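Long-range contacts in glucosamine-6-phosphate deaminase (Thermotoga maritima, PDB 1J5X), which belongs to the SIS-domain family, alpha/beta proteins built on parallel sheets flanked by helices: residues A256-G261 with L286-L291; D53-V58 with L103-S108. All blocks are in the same frame, centred on the assembly; numbering follows the deposited sequence.

In the fold
Interaction 2 (53-58 with 103-108) lies in the core of the first half of the chain, where strands 54-59 and 102-107 are neighbours in the five-stranded parallel sheet of the SIS domain. Interaction 1 (256-261 with 286-291) belongs to the second, four-stranded parallel sheet and sits at its surface, where the chain enters strands 262-267 and 289-293. The two contacts lie across the molecule from each other, with centres about 38 Å apart and nearest atoms about 26 Å apart. The chain completes both strands of interaction 2 before it reaches either segment of interaction 1. One is a regular strand pairing, the other a loop meeting a helix end.

Interaction 1: residues A256-G261 with L286-L291; sequences ALVKKG and LGATVL
V258 meets L286 and A288 through a single methyl: with chi1 at 179°, CG1 stands anti to the backbone N and beside the carbonyl carbon, which carries it to the start of the facing segment. The CA-CB bond of L286 heads toward the loop, so CB does the touching. The V258 CG1 methyl therefore lies 3.9 Å from L286 CB and 3.7 Å from A288 CB, bridging two residues that flank a glycine. The L286 carbonyl O is also close to this methyl, 3.8 Å from V258 CG1. V258 also touches Y250.

That glycine, G287, is where helix 273-285 gives way to the strand: its phi is positive, and two bonds back into the last turn make a Schellman motif. These backbone angles favour glycine, and the lack of a side chain lets the 256-261 loop come close. K260 and G287 have their CA atoms 4.4 Å apart. The polar element here is a CA-H...O contact, K260 CA to G287 O at 3.3 Å, with 153° at the hydrogen. Both lysines direct their CB atoms away from the facing segment, so the loop approaches with its backbone. The K259 carbonyl O is hydrogen-bonded to T262 OG1 at the start of the next strand.

Beyond A288 the segment becomes strand 289-293, which pairs with strand 262-267 through backbone bonds of T289 to T262 and V264. The contact thus joins the loop ahead of one strand to the helix-to-strand turn ahead of its neighbour. Between the segments themselves it offers methyl packing and a weak CA-H...O interaction but no conventional hydrogen bond, so its position probably owes more to the adjoining strand pairing and the Schellman turn.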
loop_
_atom_site.group_PDB
_atom_site.type_symbol
_atom_site.label_atom_id
_atom_site.label_comp_id
_atom_site.label_asym_id
_atom_site.label_seq_id
_atom_site.Cartn_x
_atom_site.Cartn_y
_atom_site.Cartn_z
ATOM N N ALA A 256 -8.923 19.537 -13.305
ATOM C CA ALA A 256 -8.602 20.511 -14.346
ATOM C C ALA A 256 -7.614 19.888 -15.345
ATOM O O ALA A 256 -7.599 20.272 -16.547
ATOM C CB ALA A 256 -7.969 21.813 -13.708
ATOM N N LEU A 257 -6.781 18.950 -14.899
ATOM C CA LEU A 257 -5.797 18.340 -15.786
ATOM C C LEU A 257 -6.340 17.269 -16.698
ATOM O O LEU A 257 -5.619 16.775 -17.585
ATOM C CB LEU A 257 -4.698 17.655 -15.017
ATOM C CG LEU A 257 -3.733 18.511 -14.248
ATOM C CD1 LEU A 257 -2.728 17.610 -13.618
ATOM C CD2 LEU A 257 -3.068 19.495 -15.192
ATOM N N VAL A 258 -7.592 16.903 -16.485
ATOM C CA VAL A 258 -8.092 15.774 -17.283
ATOM C C VAL A 258 -8.236 16.062 -18.781
ATOM O O VAL A 258 -8.784 17.091 -19.170
ATOM C CB VAL A 258 -9.475 15.280 -16.850
ATOM C CG1 VAL A 258 -9.911 14.095 -17.792
ATOM C CG2 VAL A 258 -9.426 14.732 -15.378
ATOM N N LYS A 259 -7.762 15.115 -19.561
ATOM C CA LYS A 259 -7.892 15.147 -21.029
ATOM C C LYS A 259 -7.635 13.737 -21.549
ATOM O O LYS A 259 -7.269 12.850 -20.783
ATOM C CB LYS A 259 -6.927 16.148 -21.655
ATOM C CG LYS A 259 -5.463 15.891 -21.407
ATOM C CD LYS A 259 -4.661 17.072 -21.968
ATOM C CE LYS A 259 -3.170 16.780 -21.969
ATOM N NZ LYS A 259 -2.933 15.446 -22.591
ATOM N N LYS A 260 -7.874 13.506 -22.843
ATOM C CA LYS A 260 -7.641 12.193 -23.395
ATOM C C LYS A 260 -6.233 11.907 -22.985
ATOM O O LYS A 260 -5.373 12.783 -23.097
ATOM C CB LYS A 260 -7.751 12.222 -24.947
ATOM C CG LYS A 260 -7.332 10.915 -25.613
ATOM C CD LYS A 260 -7.631 10.938 -27.119
ATOM C CE LYS A 260 -9.144 10.784 -27.379
ATOM N NZ LYS A 260 -9.640 9.402 -27.106
ATOM N N GLY A 261 -5.978 10.703 -22.493
ATOM C CA GLY A 261 -4.646 10.362 -22.054
ATOM C C GLY A 261 -4.633 10.167 -20.536
ATOM O O GLY A 261 -3.730 9.560 -19.997
ATOM N N LEU A 286 -14.908 14.205 -19.900
ATOM C CA LEU A 286 -13.829 15.164 -20.023
ATOM C C LEU A 286 -12.678 14.518 -20.749
ATOM O O LEU A 286 -11.643 15.155 -20.962
ATOM C CB LEU A 286 -13.361 15.620 -18.627
ATOM C CG LEU A 286 -14.469 16.245 -17.783
ATOM C CD1 LEU A 286 -13.923 16.612 -16.392
ATOM C CD2 LEU A 286 -15.024 17.465 -18.490
ATOM N N GLY A 287 -12.815 13.236 -21.112
ATOM C CA GLY A 287 -11.744 12.599 -21.839
ATOM C C GLY A 287 -10.988 11.480 -21.163
ATOM O O GLY A 287 -10.196 10.787 -21.767
ATOM N N ALA A 288 -11.222 11.278 -19.882
ATOM C CA ALA A 288 -10.484 10.217 -19.202
ATOM C C ALA A 288 -10.983 8.802 -19.506
ATOM O O ALA A 288 -12.114 8.614 -19.884
ATOM C CB ALA A 288 -10.591 10.418 -17.659
ATOM N N THR A 289 -10.101 7.850 -19.309
ATOM C CA THR A 289 -10.444 6.439 -19.393
ATOM C C THR A 289 -10.583 6.100 -17.878
ATOM O O THR A 289 -9.666 6.375 -17.103
ATOM C CB THR A 289 -9.279 5.633 -19.927
ATOM O OG1 THR A 289 -9.045 5.989 -21.303
ATOM C CG2 THR A 289 -9.552 4.183 -19.811
ATOM N N VAL A 290 -11.694 5.512 -17.470
ATOM C CA VAL A 290 -11.869 5.177 -16.047
ATOM C C VAL A 290 -12.060 3.710 -15.858
ATOM O O VAL A 290 -12.828 3.064 -16.624
ATOM C CB VAL A 290 -13.067 5.871 -15.476
ATOM C CG1 VAL A 290 -13.218 5.487 -13.965
ATOM C CG2 VAL A 290 -12.960 7.395 -15.719
ATOM N N LEU A 291 -11.325 3.171 -14.891
ATOM C CA LEU A 291 -11.387 1.765 -14.532
ATOM C C LEU A 291 -11.773 1.660 -13.042
ATOM O O LEU A 291 -11.178 2.337 -12.178
ATOM C CB LEU A 291 -10.034 1.129 -14.776
ATOM C CG LEU A 291 -9.941 -0.383 -14.676
ATOM C CD1 LEU A 291 -8.883 -0.917 -15.680
ATOM C CD2 LEU A 291 -9.545 -0.731 -13.242
#

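Interaction 2: residues D53-V58 with L103-S108; sequences DEVLFV and LAFLFS
L56 and V58 use both their backbone N and O toward strand 102-107, giving four hydrogen bonds in parallel register. L56 N donates to L103 O at 2.9 Å, and L56 O accepts F105 N at 2.8 Å. V58 N reaches F105 O at 2.7 Å, and F107 N closes the series on V58 O at 2.9 Å. Each of the four acceptors also receives a CA-H...O contact, from V55, A104, F57 and L106 in turn. At the ends of the segments, E54 O bonds T52 OG1, S108 OG bonds T113 OG1 and S108 O bonds T134 OG1, while E54 OE1 has a weak bond with H128 NE2.

On the V55 and F57 face, F57 CE2 lies over one face of the F105 ring, 3.6 Å from F105 CD1. The planes are only 12° apart but slid so far that the rings barely overlap. Holding CG anti to the carbonyl carbon (chi1 -66° and -74°) sends both phenylalanines the same way, side by side. V55 CG1 takes the F105 ring edge, 3.6 Å from F105 CE1, and V58 O lies at the edge of F107. On the other face V58 CG1 packs beside L106 CD1.

V55 and F57 direct their backbone bonds to strand 81-86, pairing with R81, K83 and I85, while A104 bonds R129 of strand 128-134. Helix 62-78 packs on F57, F74 edge-to-face, and reaches F107 through S63, while F105 touches I131; helix 114-125 covers L56, A104 and L106, making this an interior pair of a helix-flanked parallel sheet, with 102-107 the middle strand of five.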
loop_
_atom_site.group_PDB
_atom_site.type_symbol
_atom_site.label_atom_id
_atom_site.label_comp_id
_atom_site.label_asym_id
_atom_site.label_seq_id
_atom_site.Cartn_x
_atom_site.Cartn_y
_atom_site.Cartn_z
ATOM N N ASP A 53 -2.746 3.817 24.211
ATOM C CA ASP A 53 -3.594 4.949 23.973
ATOM C C ASP A 53 -3.486 5.409 22.513
ATOM O O ASP A 53 -4.507 5.440 21.771
ATOM C CB ASP A 53 -3.156 6.089 24.909
ATOM N N GLU A 54 -2.254 5.774 22.127
ATOM C CA GLU A 54 -1.984 6.292 20.788
ATOM C C GLU A 54 -0.960 5.377 20.118
ATOM O O GLU A 54 0.006 4.938 20.768
ATOM C CB GLU A 54 -1.441 7.727 20.917
ATOM C CG GLU A 54 -0.575 8.239 19.777
ATOM C CD GLU A 54 0.462 9.341 20.197
ATOM O OE1 GLU A 54 1.513 9.066 20.878
ATOM O OE2 GLU A 54 0.223 10.504 19.818
ATOM N N VAL A 55 -1.193 5.038 18.858
ATOM C CA VAL A 55 -0.239 4.166 18.182
ATOM C C VAL A 55 0.221 4.859 16.923
ATOM O O VAL A 55 -0.585 5.392 16.154
ATOM C CB VAL A 55 -0.817 2.804 17.880
ATOM C CG1 VAL A 55 0.247 1.917 17.134
ATOM C CG2 VAL A 55 -1.268 2.140 19.229
ATOM N N LEU A 56 1.547 4.943 16.772
ATOM C CA LEU A 56 2.141 5.566 15.601
ATOM C C LEU A 56 2.590 4.501 14.567
ATOM O O LEU A 56 2.921 3.373 14.935
ATOM C CB LEU A 56 3.395 6.346 16.000
ATOM C CG LEU A 56 3.291 7.309 17.194
ATOM C CD1 LEU A 56 4.617 8.112 17.275
ATOM C CD2 LEU A 56 2.139 8.227 16.998
ATOM N N PHE A 57 2.576 4.896 13.284
ATOM C CA PHE A 57 2.993 4.033 12.175
ATOM C C PHE A 57 3.974 4.932 11.439
ATOM O O PHE A 57 3.597 5.973 10.938
ATOM C CB PHE A 57 1.783 3.665 11.353
ATOM C CG PHE A 57 0.815 2.800 12.129
ATOM C CD1 PHE A 57 -0.169 3.389 12.959
ATOM C CD2 PHE A 57 0.930 1.427 12.080
ATOM C CE1 PHE A 57 -1.029 2.567 13.727
ATOM C CE2 PHE A 57 0.084 0.591 12.837
ATOM C CZ PHE A 57 -0.895 1.174 13.660
ATOM N N VAL A 58 5.247 4.506 11.356
ATOM C CA VAL A 58 6.275 5.441 10.835
ATOM C C VAL A 58 7.091 4.764 9.734
ATOM O O VAL A 58 7.561 3.651 9.951
ATOM C CB VAL A 58 7.240 5.783 12.034
ATOM C CG1 VAL A 58 8.381 6.694 11.591
ATOM C CG2 VAL A 58 6.400 6.467 13.198
ATOM N N LEU A 103 3.078 3.456 21.561
ATOM C CA LEU A 103 3.629 2.307 20.836
ATOM C C LEU A 103 3.845 2.820 19.407
ATOM O O LEU A 103 3.015 3.584 18.909
ATOM C CB LEU A 103 2.624 1.175 20.808
ATOM C CG LEU A 103 3.069 -0.089 20.073
ATOM C CD1 LEU A 103 4.277 -0.735 20.784
ATOM C CD2 LEU A 103 1.920 -1.105 20.045
ATOM N N ALA A 104 4.957 2.446 18.758
ATOM C CA ALA A 104 5.238 2.899 17.397
ATOM C C ALA A 104 5.659 1.735 16.521
ATOM O O ALA A 104 6.540 0.967 16.891
ATOM C CB ALA A 104 6.346 3.951 17.411
ATOM N N PHE A 105 5.007 1.595 15.377
ATOM C CA PHE A 105 5.396 0.552 14.432
ATOM C C PHE A 105 6.324 1.301 13.464
ATOM O O PHE A 105 5.949 2.314 12.856
ATOM C CB PHE A 105 4.224 -0.011 13.618
ATOM C CG PHE A 105 3.295 -0.928 14.398
ATOM C CD1 PHE A 105 2.406 -0.412 15.367
ATOM C CD2 PHE A 105 3.265 -2.282 14.106
ATOM C CE1 PHE A 105 1.489 -1.287 16.019
ATOM C CE2 PHE A 105 2.364 -3.135 14.744
ATOM C CZ PHE A 105 1.484 -2.629 15.693
ATOM N N LEU A 106 7.550 0.799 13.328
ATOM C CA LEU A 106 8.571 1.396 12.414
ATOM C C LEU A 106 8.745 0.426 11.204
ATOM O O LEU A 106 8.946 -0.771 11.405
ATOM C CB LEU A 106 9.911 1.521 13.179
ATOM C CG LEU A 106 10.158 2.632 14.208
ATOM C CD1 LEU A 106 10.502 3.902 13.518
ATOM C CD2 LEU A 106 8.944 2.800 15.120
ATOM N N PHE A 107 8.622 0.928 9.979
ATOM C CA PHE A 107 8.697 0.093 8.788
ATOM C C PHE A 107 9.928 0.386 7.934
ATOM O O PHE A 107 10.171 1.525 7.565
ATOM C CB PHE A 107 7.500 0.337 7.867
ATOM C CG PHE A 107 6.157 0.049 8.494
ATOM C CD1 PHE A 107 5.595 0.943 9.396
ATOM C CD2 PHE A 107 5.469 -1.136 8.178
ATOM C CE1 PHE A 107 4.351 0.655 9.997
ATOM C CE2 PHE A 107 4.202 -1.453 8.766
ATOM C CZ PHE A 107 3.643 -0.547 9.686
ATOM N N SER A 108 10.674 -0.655 7.614
ATOM C CA SER A 108 11.829 -0.480 6.685
ATOM C C SER A 108 12.047 -1.916 6.186
ATOM O O SER A 108 12.479 -2.767 6.952
ATOM C CB SER A 108 13.103 -0.006 7.424
ATOM O OG SER A 108 14.204 -0.104 6.467
#